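Local coordinates for Two-component system sensor histidine kinase (Bacteroides thetaiotaomicron, PDB 3OTT), which probably senses saccharides through this extracellular part, built of beta-propellers and a beta-sandwich, and passes the signal to histidine kinase and DNA-binding parts, at residues N672-L678 with N710-N716; K690-E696 with Q723-L729; L488-N492 with S518-L522; G533-V538 with N558-M564. One frame throughout, in Å; residues are numbered along the deposited sequence.

Contact 1. Residues N672-L678 with N710-N716; sequences NNLSFEL and NRITYSN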
# COMPACT_ATOMS: atom_id res chain seq x y z
N ASN B 672 8.82 -27.55 -39.79
CA ASN B 672 7.48 -27.14 -40.21
C ASN B 672 6.37 -28.08 -39.73
O ASN B 672 5.22 -27.99 -40.21
CB ASN B 672 7.44 -26.98 -41.77
CG ASN B 672 7.77 -28.28 -42.47
OD1 ASN B 672 8.51 -29.09 -41.95
ND2 ASN B 672 7.20 -28.49 -43.62
N ASN B 673 6.72 -28.98 -38.82
CA ASN B 673 5.74 -29.85 -38.19
C ASN B 673 5.75 -29.52 -36.70
O ASN B 673 6.64 -29.91 -35.97
CB ASN B 673 6.04 -31.32 -38.51
CG ASN B 673 5.86 -31.64 -40.04
OD1 ASN B 673 4.75 -31.87 -40.51
ND2 ASN B 673 6.97 -31.65 -40.79
N LEU B 674 4.76 -28.71 -36.30
CA LEU B 674 4.76 -27.95 -35.06
C LEU B 674 3.63 -28.32 -34.09
O LEU B 674 2.49 -28.59 -34.52
CB LEU B 674 4.64 -26.47 -35.36
CG LEU B 674 5.60 -25.88 -36.39
CD1 LEU B 674 5.35 -24.43 -36.42
CD2 LEU B 674 7.09 -26.17 -36.01
N SER B 675 3.96 -28.40 -32.80
CA SER B 675 2.93 -28.50 -31.76
C SER B 675 3.17 -27.49 -30.68
O SER B 675 4.28 -27.07 -30.47
CB SER B 675 2.81 -29.89 -31.15
OG SER B 675 2.29 -30.77 -32.07
N PHE B 676 2.10 -27.12 -30.02
CA PHE B 676 2.07 -26.03 -29.06
C PHE B 676 1.17 -26.58 -27.95
O PHE B 676 0.06 -27.07 -28.26
CB PHE B 676 1.38 -24.79 -29.68
CG PHE B 676 2.12 -24.22 -30.88
CD1 PHE B 676 1.80 -24.62 -32.17
CD2 PHE B 676 3.16 -23.33 -30.71
CE1 PHE B 676 2.52 -24.09 -33.33
CE2 PHE B 676 3.85 -22.80 -31.83
CZ PHE B 676 3.52 -23.22 -33.15
N GLU B 677 1.64 -26.51 -26.70
CA GLU B 677 0.75 -26.69 -25.55
C GLU B 677 0.43 -25.33 -25.01
O GLU B 677 1.26 -24.46 -24.99
CB GLU B 677 1.38 -27.55 -24.46
CG GLU B 677 1.50 -28.98 -24.91
CD GLU B 677 2.27 -29.84 -23.95
OE1 GLU B 677 2.67 -29.34 -22.86
OE2 GLU B 677 2.49 -31.02 -24.30
N LEU B 678 -0.78 -25.19 -24.50
CA LEU B 678 -1.30 -23.91 -24.03
C LEU B 678 -1.83 -24.12 -22.61
O LEU B 678 -2.25 -25.22 -22.26
CB LEU B 678 -2.43 -23.42 -24.98
CG LEU B 678 -3.74 -24.22 -24.96
CD1 LEU B 678 -4.75 -23.68 -23.92
CD2 LEU B 678 -4.38 -24.20 -26.30
N ASN B 710 -4.93 -29.82 -24.55
CA ASN B 710 -4.42 -28.47 -24.62
C ASN B 710 -3.29 -28.38 -25.62
O ASN B 710 -2.47 -27.49 -25.53
CB ASN B 710 -3.88 -27.99 -23.28
CG ASN B 710 -2.68 -28.78 -22.85
OD1 ASN B 710 -2.66 -29.96 -23.02
ND2 ASN B 710 -1.66 -28.12 -22.30
N ARG B 711 -3.23 -29.33 -26.54
CA ARG B 711 -2.17 -29.34 -27.55
C ARG B 711 -2.68 -29.03 -28.99
O ARG B 711 -3.61 -29.59 -29.44
CB ARG B 711 -1.36 -30.65 -27.53
CG ARG B 711 -0.44 -30.74 -28.73
CD ARG B 711 0.33 -32.00 -28.81
NE ARG B 711 1.01 -32.25 -27.55
CZ ARG B 711 2.11 -32.96 -27.45
NH1 ARG B 711 2.68 -33.44 -28.54
NH2 ARG B 711 2.65 -33.17 -26.24
N ILE B 712 -2.01 -28.14 -29.68
CA ILE B 712 -2.41 -27.68 -30.98
C ILE B 712 -1.34 -28.12 -31.99
O ILE B 712 -0.18 -27.84 -31.79
CB ILE B 712 -2.54 -26.17 -31.00
CG1 ILE B 712 -3.78 -25.74 -30.18
CG2 ILE B 712 -2.60 -25.59 -32.48
CD1 ILE B 712 -3.86 -24.20 -29.98
N THR B 713 -1.74 -28.83 -33.05
CA THR B 713 -0.77 -29.39 -33.97
C THR B 713 -1.04 -28.99 -35.44
O THR B 713 -2.17 -29.12 -35.94
CB THR B 713 -0.60 -30.94 -33.77
OG1 THR B 713 0.49 -31.45 -34.59
CG2 THR B 713 -1.87 -31.69 -34.18
N TYR B 714 -0.00 -28.53 -36.13
CA TYR B 714 -0.08 -28.29 -37.58
C TYR B 714 1.03 -29.05 -38.24
O TYR B 714 2.12 -29.08 -37.74
CB TYR B 714 0.12 -26.81 -37.87
CG TYR B 714 -1.12 -26.05 -37.65
CD1 TYR B 714 -1.34 -25.39 -36.44
CD2 TYR B 714 -2.12 -25.99 -38.63
CE1 TYR B 714 -2.50 -24.71 -36.17
CE2 TYR B 714 -3.34 -25.25 -38.36
CZ TYR B 714 -3.50 -24.64 -37.13
OH TYR B 714 -4.61 -23.91 -36.78
N SER B 715 0.75 -29.67 -39.38
CA SER B 715 1.80 -30.40 -40.13
C SER B 715 2.04 -29.83 -41.55
O SER B 715 1.18 -29.11 -42.08
CB SER B 715 1.44 -31.87 -40.16
OG SER B 715 0.29 -32.00 -40.98
N ASN B 716 3.22 -30.11 -42.12
CA ASN B 716 3.57 -29.70 -43.47
C ASN B 716 3.34 -28.23 -43.81
O ASN B 716 2.81 -27.92 -44.90
CB ASN B 716 2.79 -30.50 -44.51
CG ASN B 716 2.83 -31.96 -44.26
OD1 ASN B 716 1.78 -32.60 -44.14
ND2 ASN B 716 4.03 -32.52 -44.20
O HOH W 1 0.81 -28.95 -20.99
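Asn710 grips the partner strand near its end twice: its backbone O accepts from Leu678 N, and its side-chain ND2 reaches back to Leu678 O at 3.0 Å, with that oxygen lying in the amide plane. The amide can turn back this way because CG sits between the backbone N and carbonyl carbon (chi1 65°). The same ND2 gives its other hydrogen to a water that Glu677 OE1 also holds. Next, Arg711 lays its long chain past Ser675 and brings NH2 to 2.9 Å from Glu677 OE2, the two planes 42° apart; Tyr642 hydrogen-bonds that carboxylate oxygen and makes a cation-pi contact with the arginine. Ile712, whose side chain shares a sheet face with that of Phe676, forms a hydrogen-bonded pair with it (Ile712 N to Phe676 O 2.7 Å), and its CD1 meets Leu678 CD2 at 3.7 Å, the two side chains crossing at about a right angle. At the non-hydrogen-bonded position Thr713 OG1 lies 3.2 Å from Ser675 OG, two small hydroxyls that fit the close spacing. Tyr714 pairs with Leu674 through both backbone bonds and sends its hydroxyl to Asp699. Beyond the strand, Asn716 N bonds Asn673 OD1 at 2.8 Å from above the carbonyl plane. Polar on one face and apolar on the other, this antiparallel edge pair is characteristic of a beta-sandwich, here the Y_Y_Y domain of the E-set clan.

Contact 2. Residues K690-E696 with Q723-L729; sequences KFVYRLE and QLIISKL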
# COMPACT_ATOMS: atom_id res chain seq x y z
N LYS B 690 -12.53 -24.37 -22.12
CA LYS B 690 -12.55 -24.80 -23.51
C LYS B 690 -11.94 -23.73 -24.40
O LYS B 690 -12.19 -22.54 -24.21
CB LYS B 690 -13.99 -25.10 -23.93
CG LYS B 690 -14.48 -26.44 -23.40
CD LYS B 690 -16.01 -26.59 -23.45
CE LYS B 690 -16.41 -27.99 -22.95
NZ LYS B 690 -17.90 -28.21 -22.77
N PHE B 691 -11.12 -24.15 -25.37
CA PHE B 691 -10.38 -23.20 -26.23
C PHE B 691 -10.68 -23.36 -27.74
O PHE B 691 -11.07 -24.42 -28.22
CB PHE B 691 -8.86 -23.27 -25.91
CG PHE B 691 -8.53 -22.89 -24.44
CD1 PHE B 691 -8.32 -21.58 -24.08
CD2 PHE B 691 -8.55 -23.85 -23.43
CE1 PHE B 691 -8.09 -21.22 -22.74
CE2 PHE B 691 -8.32 -23.51 -22.06
CZ PHE B 691 -8.08 -22.22 -21.72
N VAL B 692 -10.55 -22.27 -28.47
CA VAL B 692 -10.63 -22.28 -29.91
C VAL B 692 -9.31 -21.74 -30.42
O VAL B 692 -8.60 -21.01 -29.70
CB VAL B 692 -11.83 -21.43 -30.46
CG1 VAL B 692 -13.16 -22.21 -30.35
CG2 VAL B 692 -11.95 -20.11 -29.77
N TYR B 693 -8.94 -22.14 -31.63
CA TYR B 693 -7.69 -21.69 -32.23
C TYR B 693 -7.83 -21.61 -33.72
O TYR B 693 -8.67 -22.32 -34.32
CB TYR B 693 -6.53 -22.62 -31.86
CG TYR B 693 -6.57 -24.02 -32.45
CD1 TYR B 693 -7.31 -25.03 -31.85
CD2 TYR B 693 -5.84 -24.32 -33.58
CE1 TYR B 693 -7.35 -26.32 -32.39
CE2 TYR B 693 -5.88 -25.61 -34.16
CZ TYR B 693 -6.63 -26.60 -33.56
OH TYR B 693 -6.65 -27.84 -34.11
N ARG B 694 -6.97 -20.81 -34.34
CA ARG B 694 -6.90 -20.74 -35.79
C ARG B 694 -5.51 -20.27 -36.19
O ARG B 694 -4.86 -19.53 -35.44
CB ARG B 694 -7.97 -19.78 -36.34
CG ARG B 694 -7.79 -18.35 -35.88
CD ARG B 694 -9.09 -17.57 -36.06
NE ARG B 694 -9.36 -17.28 -37.47
CZ ARG B 694 -10.58 -17.14 -37.98
NH1 ARG B 694 -11.66 -17.26 -37.20
NH2 ARG B 694 -10.74 -16.88 -39.26
N LEU B 695 -5.04 -20.72 -37.36
CA LEU B 695 -3.77 -20.24 -37.84
C LEU B 695 -3.96 -19.33 -39.07
O LEU B 695 -4.19 -19.83 -40.15
CB LEU B 695 -2.81 -21.43 -38.13
CG LEU B 695 -1.38 -21.12 -38.60
CD1 LEU B 695 -0.64 -20.40 -37.51
CD2 LEU B 695 -0.58 -22.35 -39.07
N GLU B 696 -3.84 -18.02 -38.89
CA GLU B 696 -3.93 -17.07 -40.00
C GLU B 696 -2.89 -17.38 -41.06
O GLU B 696 -1.72 -17.53 -40.75
CB GLU B 696 -3.78 -15.62 -39.55
CG GLU B 696 -5.05 -15.00 -38.94
CD GLU B 696 -6.24 -15.00 -39.92
OE1 GLU B 696 -6.05 -14.68 -41.14
OE2 GLU B 696 -7.36 -15.34 -39.46
N GLN B 723 0.05 -16.62 -38.21
CA GLN B 723 -0.21 -16.04 -36.89
C GLN B 723 -1.17 -17.01 -36.21
O GLN B 723 -2.25 -17.23 -36.72
CB GLN B 723 -0.82 -14.63 -37.02
CG GLN B 723 -1.15 -13.98 -35.71
CD GLN B 723 -1.81 -12.61 -35.86
OE1 GLN B 723 -2.98 -12.52 -36.21
NE2 GLN B 723 -1.05 -11.54 -35.57
N LEU B 724 -0.75 -17.59 -35.08
CA LEU B 724 -1.58 -18.47 -34.31
C LEU B 724 -2.41 -17.64 -33.32
O LEU B 724 -1.87 -16.89 -32.50
CB LEU B 724 -0.68 -19.35 -33.49
CG LEU B 724 -0.97 -20.78 -33.15
CD1 LEU B 724 -0.36 -21.09 -31.79
CD2 LEU B 724 -2.43 -21.25 -33.32
N ILE B 725 -3.72 -17.80 -33.37
CA ILE B 725 -4.57 -17.09 -32.45
C ILE B 725 -5.31 -18.09 -31.57
O ILE B 725 -5.94 -19.03 -32.07
CB ILE B 725 -5.55 -16.17 -33.21
CG1 ILE B 725 -4.75 -15.17 -34.08
CG2 ILE B 725 -6.51 -15.45 -32.25
CD1 ILE B 725 -5.65 -14.41 -35.15
N ILE B 726 -5.16 -17.94 -30.25
CA ILE B 726 -5.77 -18.87 -29.33
C ILE B 726 -6.71 -18.12 -28.41
O ILE B 726 -6.35 -17.06 -27.94
CB ILE B 726 -4.70 -19.62 -28.52
CG1 ILE B 726 -3.75 -20.37 -29.46
CG2 ILE B 726 -5.35 -20.59 -27.54
CD1 ILE B 726 -2.47 -20.85 -28.75
N SER B 727 -7.91 -18.62 -28.17
CA SER B 727 -8.86 -17.88 -27.31
C SER B 727 -9.73 -18.80 -26.49
O SER B 727 -10.06 -19.88 -26.94
CB SER B 727 -9.73 -16.91 -28.18
OG SER B 727 -10.53 -16.08 -27.36
N LYS B 728 -10.08 -18.39 -25.29
CA LYS B 728 -11.00 -19.14 -24.44
C LYS B 728 -12.37 -19.10 -25.07
O LYS B 728 -12.79 -18.05 -25.51
CB LYS B 728 -11.13 -18.49 -23.06
CG LYS B 728 -11.73 -19.46 -21.98
CD LYS B 728 -12.58 -18.79 -20.89
CE LYS B 728 -11.80 -17.77 -20.07
NZ LYS B 728 -12.34 -17.62 -18.67
N LEU B 729 -13.07 -20.24 -25.07
CA LEU B 729 -14.48 -20.30 -25.46
C LEU B 729 -15.36 -19.76 -24.31
O LEU B 729 -15.39 -20.32 -23.21
CB LEU B 729 -14.88 -21.72 -25.86
CG LEU B 729 -16.16 -21.96 -26.66
CD1 LEU B 729 -16.08 -21.35 -28.08
CD2 LEU B 729 -16.49 -23.46 -26.71
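Phe691 sets its ring obliquely against Lys728, with CD1 3.6 Å from Lys728 CA and CE1 brushing CB and CG of the lysine; the aliphatic part of that long chain packs well against the ring, while its amine runs on. The other aromatic ring, that of Tyr693, leaves the partner strand altogether: chi1 of 68° stands it up from the sheet, and of its side chain only CB stays near the partner strand, 3.6 Å from Ile725 O and packed more loosely on Ile726 CG1. The flat guanidinium of Arg694 makes its cation-pi contact with Trp702, and NE adds a long, weak salt bridge to Glu696 OE2 at 3.4 Å. Nearer the backbone, Arg694 CG runs side by side with Ile725 CB at 4.1 Å, and Glu696 CG touches Ile725 CD1 at 3.9 Å, so the methylenes of two charged residues shelter one isoleucine. At the far end Leu729 CD1 meets Val692 CG1 at 3.8 Å, the side chains nearly at right angles, beside the short bond from Leu729 N to Lys690 O (2.6 Å). Paired backbone bonds join Val692 with Ser727, Arg694 with Ile725 and Glu696 with Gln723, which makes the join regular and antiparallel. The face carrying Tyr693, Leu695, Leu724 and Ile726 is largely apolar because it turns inward, onto strands 674-679 and 711-714 of the opposing sheet. Within its own sheet the pair is central, with strand 703-704 beside 691-696 and strand 740-746 beside 720-728.

Contact 3. Residues L488-N492 with S518-L522; sequences LLYNN and SPNYL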
# COMPACT_ATOMS: atom_id res chain seq x y z
N LEU B 488 -39.48 6.72 -1.22
CA LEU B 488 -39.12 6.14 0.07
C LEU B 488 -38.61 7.28 1.00
O LEU B 488 -37.65 7.99 0.65
CB LEU B 488 -38.09 5.05 -0.17
CG LEU B 488 -37.53 4.18 0.97
CD1 LEU B 488 -36.73 5.05 1.90
CD2 LEU B 488 -38.59 3.37 1.82
N LEU B 489 -39.29 7.50 2.14
CA LEU B 489 -38.87 8.48 3.16
C LEU B 489 -38.17 7.81 4.36
O LEU B 489 -38.44 6.69 4.66
CB LEU B 489 -40.04 9.36 3.66
CG LEU B 489 -40.80 10.04 2.49
CD1 LEU B 489 -41.95 9.14 1.96
CD2 LEU B 489 -41.29 11.39 2.81
N TYR B 490 -37.26 8.51 5.01
CA TYR B 490 -36.50 7.95 6.13
C TYR B 490 -37.45 7.81 7.34
O TYR B 490 -38.19 8.77 7.70
CB TYR B 490 -35.29 8.85 6.43
CG TYR B 490 -34.48 8.48 7.68
CD1 TYR B 490 -33.60 7.37 7.67
CD2 TYR B 490 -34.58 9.23 8.88
CE1 TYR B 490 -32.84 7.02 8.80
CE2 TYR B 490 -33.81 8.88 10.05
CZ TYR B 490 -32.93 7.78 9.98
OH TYR B 490 -32.18 7.41 11.08
N ASN B 491 -37.44 6.64 7.96
CA ASN B 491 -38.22 6.38 9.22
C ASN B 491 -39.63 7.03 9.26
O ASN B 491 -39.94 7.88 10.08
CB ASN B 491 -37.41 6.67 10.51
CG ASN B 491 -38.03 5.99 11.78
OD1 ASN B 491 -38.48 4.83 11.73
ND2 ASN B 491 -38.08 6.74 12.90
N ASN B 492 -40.45 6.60 8.31
CA ASN B 492 -41.79 7.13 8.06
C ASN B 492 -42.77 5.95 7.98
O ASN B 492 -42.40 4.81 8.29
CB ASN B 492 -41.78 7.88 6.71
CG ASN B 492 -42.84 9.00 6.63
OD1 ASN B 492 -44.03 8.74 6.46
ND2 ASN B 492 -42.39 10.24 6.75
N SER B 518 -41.56 -0.27 9.33
CA SER B 518 -41.19 0.97 8.66
C SER B 518 -40.19 0.68 7.52
O SER B 518 -39.18 0.03 7.75
CB SER B 518 -40.62 1.96 9.65
OG SER B 518 -40.15 3.10 8.99
N PRO B 519 -40.49 1.12 6.30
CA PRO B 519 -39.68 0.75 5.12
C PRO B 519 -38.35 1.46 5.09
O PRO B 519 -38.26 2.57 5.56
CB PRO B 519 -40.53 1.24 3.91
CG PRO B 519 -41.56 2.20 4.46
CD PRO B 519 -41.62 2.04 5.97
N ASN B 520 -37.35 0.82 4.51
CA ASN B 520 -36.08 1.49 4.35
C ASN B 520 -35.39 1.13 3.03
O ASN B 520 -34.24 1.46 2.86
CB ASN B 520 -35.14 1.20 5.54
CG ASN B 520 -34.53 -0.20 5.44
OD1 ASN B 520 -35.26 -1.17 5.18
ND2 ASN B 520 -33.19 -0.30 5.58
N TYR B 521 -36.10 0.51 2.10
CA TYR B 521 -35.52 0.22 0.82
C TYR B 521 -36.59 0.10 -0.23
O TYR B 521 -37.65 -0.49 0.01
CB TYR B 521 -34.69 -1.08 0.80
CG TYR B 521 -33.55 -0.98 -0.20
CD1 TYR B 521 -33.74 -1.28 -1.55
CD2 TYR B 521 -32.26 -0.54 0.21
CE1 TYR B 521 -32.67 -1.12 -2.49
CE2 TYR B 521 -31.22 -0.41 -0.71
CZ TYR B 521 -31.41 -0.70 -2.05
OH TYR B 521 -30.34 -0.58 -2.97
N LEU B 522 -36.28 0.58 -1.42
CA LEU B 522 -37.25 0.57 -2.51
C LEU B 522 -36.61 0.31 -3.89
O LEU B 522 -35.54 0.80 -4.15
CB LEU B 522 -38.02 1.87 -2.51
CG LEU B 522 -39.35 2.22 -3.20
CD1 LEU B 522 -39.11 3.17 -4.29
CD2 LEU B 522 -40.32 1.11 -3.61
O HOH W 2 -39.71 5.06 6.02
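Two successive blades of a beta-propeller meet here: the end of strand 485-489, the second strand of one four-stranded blade, and the turn after it pack on the start of strand 519-524, the innermost strand of the next. Leu488 fills the join. With CG opposite the backbone N (chi1 -178°), it carries CD2 onto the ring of Pro519, 3.6 Å from CB, and its own CB rests 3.9 Å from Leu522 CB. Leucine and proline suit a buried place between sheets, the proline being compact and having no N-H to satisfy. Farther out the contact turns polar. Ser518 donates from OG to Asn492 O at 2.9 Å, arriving in the carbonyl plane; the serine's extended torsion (chi1 174°) points OG across the gap. A water completes the join, donating to Pro519 O at 2.9 Å and accepting from Asn492 N at 2.9 Å; its third leg, to Leu489 O, is unusually short and doubtful in detail. Asn491 holds a left-handed backbone conformation, which asparagine tolerates well, and Asn492 anchors its side chain through OD1 to Lys507. Asn520 and Tyr521 both face Gly533, a classic beta bulge. Tyr490 points away from the contact and packs on Ser130 of the second subunit. Between these two segments the join rests on apolar fit, one direct hydrogen bond and a bridging water, with no strand pairing across it.

Contact 4. Residues G533-V538 with N558-M564; sequences GFHGGV and NNEILSM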
# COMPACT_ATOMS: atom_id res chain seq x y z
N GLY B 533 -38.36 -2.87 1.18
CA GLY B 533 -37.63 -3.61 2.17
C GLY B 533 -37.95 -2.99 3.50
O GLY B 533 -38.06 -1.75 3.62
N PHE B 534 -38.14 -3.86 4.49
CA PHE B 534 -38.25 -3.46 5.86
C PHE B 534 -37.52 -4.50 6.74
O PHE B 534 -37.01 -5.54 6.24
CB PHE B 534 -39.73 -3.32 6.29
CG PHE B 534 -40.60 -4.51 5.96
CD1 PHE B 534 -40.71 -5.58 6.84
CD2 PHE B 534 -41.37 -4.54 4.79
CE1 PHE B 534 -41.53 -6.69 6.56
CE2 PHE B 534 -42.22 -5.64 4.49
CZ PHE B 534 -42.28 -6.71 5.37
N HIS B 535 -37.50 -4.23 8.03
CA HIS B 535 -36.87 -5.12 8.99
C HIS B 535 -37.45 -6.51 8.95
O HIS B 535 -38.55 -6.72 9.41
CB HIS B 535 -36.90 -4.52 10.43
CG HIS B 535 -35.80 -3.54 10.67
ND1 HIS B 535 -35.70 -2.34 9.98
CD2 HIS B 535 -34.70 -3.60 11.47
CE1 HIS B 535 -34.62 -1.70 10.37
NE2 HIS B 535 -34.00 -2.43 11.28
N GLY B 536 -36.66 -7.44 8.41
CA GLY B 536 -36.99 -8.85 8.38
C GLY B 536 -38.10 -9.28 7.45
O GLY B 536 -38.86 -10.21 7.75
N GLY B 537 -38.21 -8.59 6.31
CA GLY B 537 -39.14 -8.96 5.27
C GLY B 537 -39.18 -7.97 4.11
O GLY B 537 -38.52 -6.88 4.13
N VAL B 538 -39.90 -8.36 3.06
CA VAL B 538 -40.11 -7.47 1.92
C VAL B 538 -41.57 -7.51 1.52
O VAL B 538 -42.29 -8.42 1.86
CB VAL B 538 -39.24 -7.87 0.65
CG1 VAL B 538 -37.79 -8.03 0.99
CG2 VAL B 538 -39.76 -9.14 0.02
N ASN B 558 -36.14 -8.22 13.77
CA ASN B 558 -35.47 -6.92 13.65
C ASN B 558 -34.08 -7.19 13.06
O ASN B 558 -33.08 -7.31 13.79
CB ASN B 558 -35.44 -6.21 15.03
CG ASN B 558 -36.86 -6.07 15.70
OD1 ASN B 558 -37.78 -5.44 15.12
ND2 ASN B 558 -37.03 -6.65 16.91
N ASN B 559 -34.06 -7.33 11.72
CA ASN B 559 -32.90 -7.76 10.93
C ASN B 559 -32.79 -6.87 9.69
O ASN B 559 -33.56 -7.01 8.76
CB ASN B 559 -33.07 -9.23 10.52
CG ASN B 559 -32.10 -9.65 9.42
OD1 ASN B 559 -30.94 -9.24 9.44
ND2 ASN B 559 -32.57 -10.47 8.47
N GLU B 560 -31.83 -5.96 9.70
CA GLU B 560 -31.79 -4.85 8.78
C GLU B 560 -31.40 -5.20 7.35
O GLU B 560 -30.46 -5.92 7.10
CB GLU B 560 -30.82 -3.81 9.28
CG GLU B 560 -30.90 -3.45 10.79
CD GLU B 560 -29.77 -2.49 11.21
OE1 GLU B 560 -29.07 -1.96 10.29
OE2 GLU B 560 -29.59 -2.27 12.44
N ILE B 561 -32.11 -4.62 6.42
CA ILE B 561 -31.78 -4.77 5.00
C ILE B 561 -30.78 -3.70 4.58
O ILE B 561 -31.02 -2.50 4.80
CB ILE B 561 -33.05 -4.68 4.12
CG1 ILE B 561 -33.97 -5.88 4.41
CG2 ILE B 561 -32.67 -4.61 2.69
CD1 ILE B 561 -35.10 -6.03 3.43
N LEU B 562 -29.65 -4.13 4.01
CA LEU B 562 -28.56 -3.20 3.64
C LEU B 562 -28.63 -2.78 2.15
O LEU B 562 -28.37 -1.63 1.82
CB LEU B 562 -27.18 -3.76 4.03
CG LEU B 562 -26.72 -4.16 5.47
CD1 LEU B 562 -25.21 -4.66 5.50
CD2 LEU B 562 -26.95 -3.07 6.57
N SER B 563 -29.00 -3.72 1.27
CA SER B 563 -29.06 -3.53 -0.14
C SER B 563 -29.98 -4.58 -0.76
O SER B 563 -30.09 -5.70 -0.24
CB SER B 563 -27.66 -3.66 -0.76
OG SER B 563 -27.69 -3.15 -2.11
N MET B 564 -30.64 -4.23 -1.86
CA MET B 564 -31.51 -5.20 -2.59
C MET B 564 -31.29 -4.99 -4.07
O MET B 564 -31.26 -3.84 -4.52
CB MET B 564 -32.99 -4.92 -2.35
CG MET B 564 -33.50 -5.27 -0.97
SD MET B 564 -35.21 -4.78 -0.69
CE MET B 564 -36.09 -5.74 -1.85
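The type II beta turn from Phe534 to Gly537 aims Gly536 N at Asn559 O, a weak bond of 3.1 Å bent to 135°. Gly536 takes a positive phi, which glycine accepts readily in the third position of such a turn. His535, at the turn's other corner, lies alongside Glu560: CA of the glutamate sits over one ring face, 4.3 Å from the ring centroid, a CH-pi contact, while Glu560 CG comes within 3.3 Å of His535 NE2. The carbonyl carbon of Asn558 lies near the ring plane, at its edge. This turn joins the second and third strands of one propeller blade, and the chain it meets leads into strand 561-567, the innermost strand of the following blade. Ile561 makes the apolar join, with CD1 3.4 Å from Phe534 O and 4.1 Å from Val538 CG1, the isoleucine and valine side chains roughly perpendicular. Gly533, having no side chain, lets both Ile561 CD1 and Met564 SD close in on its CA, the sulfur at 3.9 Å. The flexible methionine then bends at its last torsion (chi3 64°) to put CE 4.0 Å from Val538 CG1. Glu560 also packs on Lys132 of the second subunit.

How the contacts relate
The four contacts fall into two pairs in different domains. Contacts 1 and 2, with centres 12 Å apart, lie in opposing sheets of the C-terminal sandwich and interlock where Ile712 and Tyr714 pack on Tyr693; their segments alternate along the chain. Contacts 3 and 4, centres 10 Å apart, are successive blade junctions of one propeller, sharing the blade 519-552: Asn520 N probably bonds Gly533 O (2.8 Å), and Tyr521 reaches Met564. The pairs are remote, with 63 Å between the centres of contacts 1 and 3. The bound hexatantalum dodecabromide lies about 10 Å from the Lys728 side chain of contact 2, and no contact residue lines its pocket.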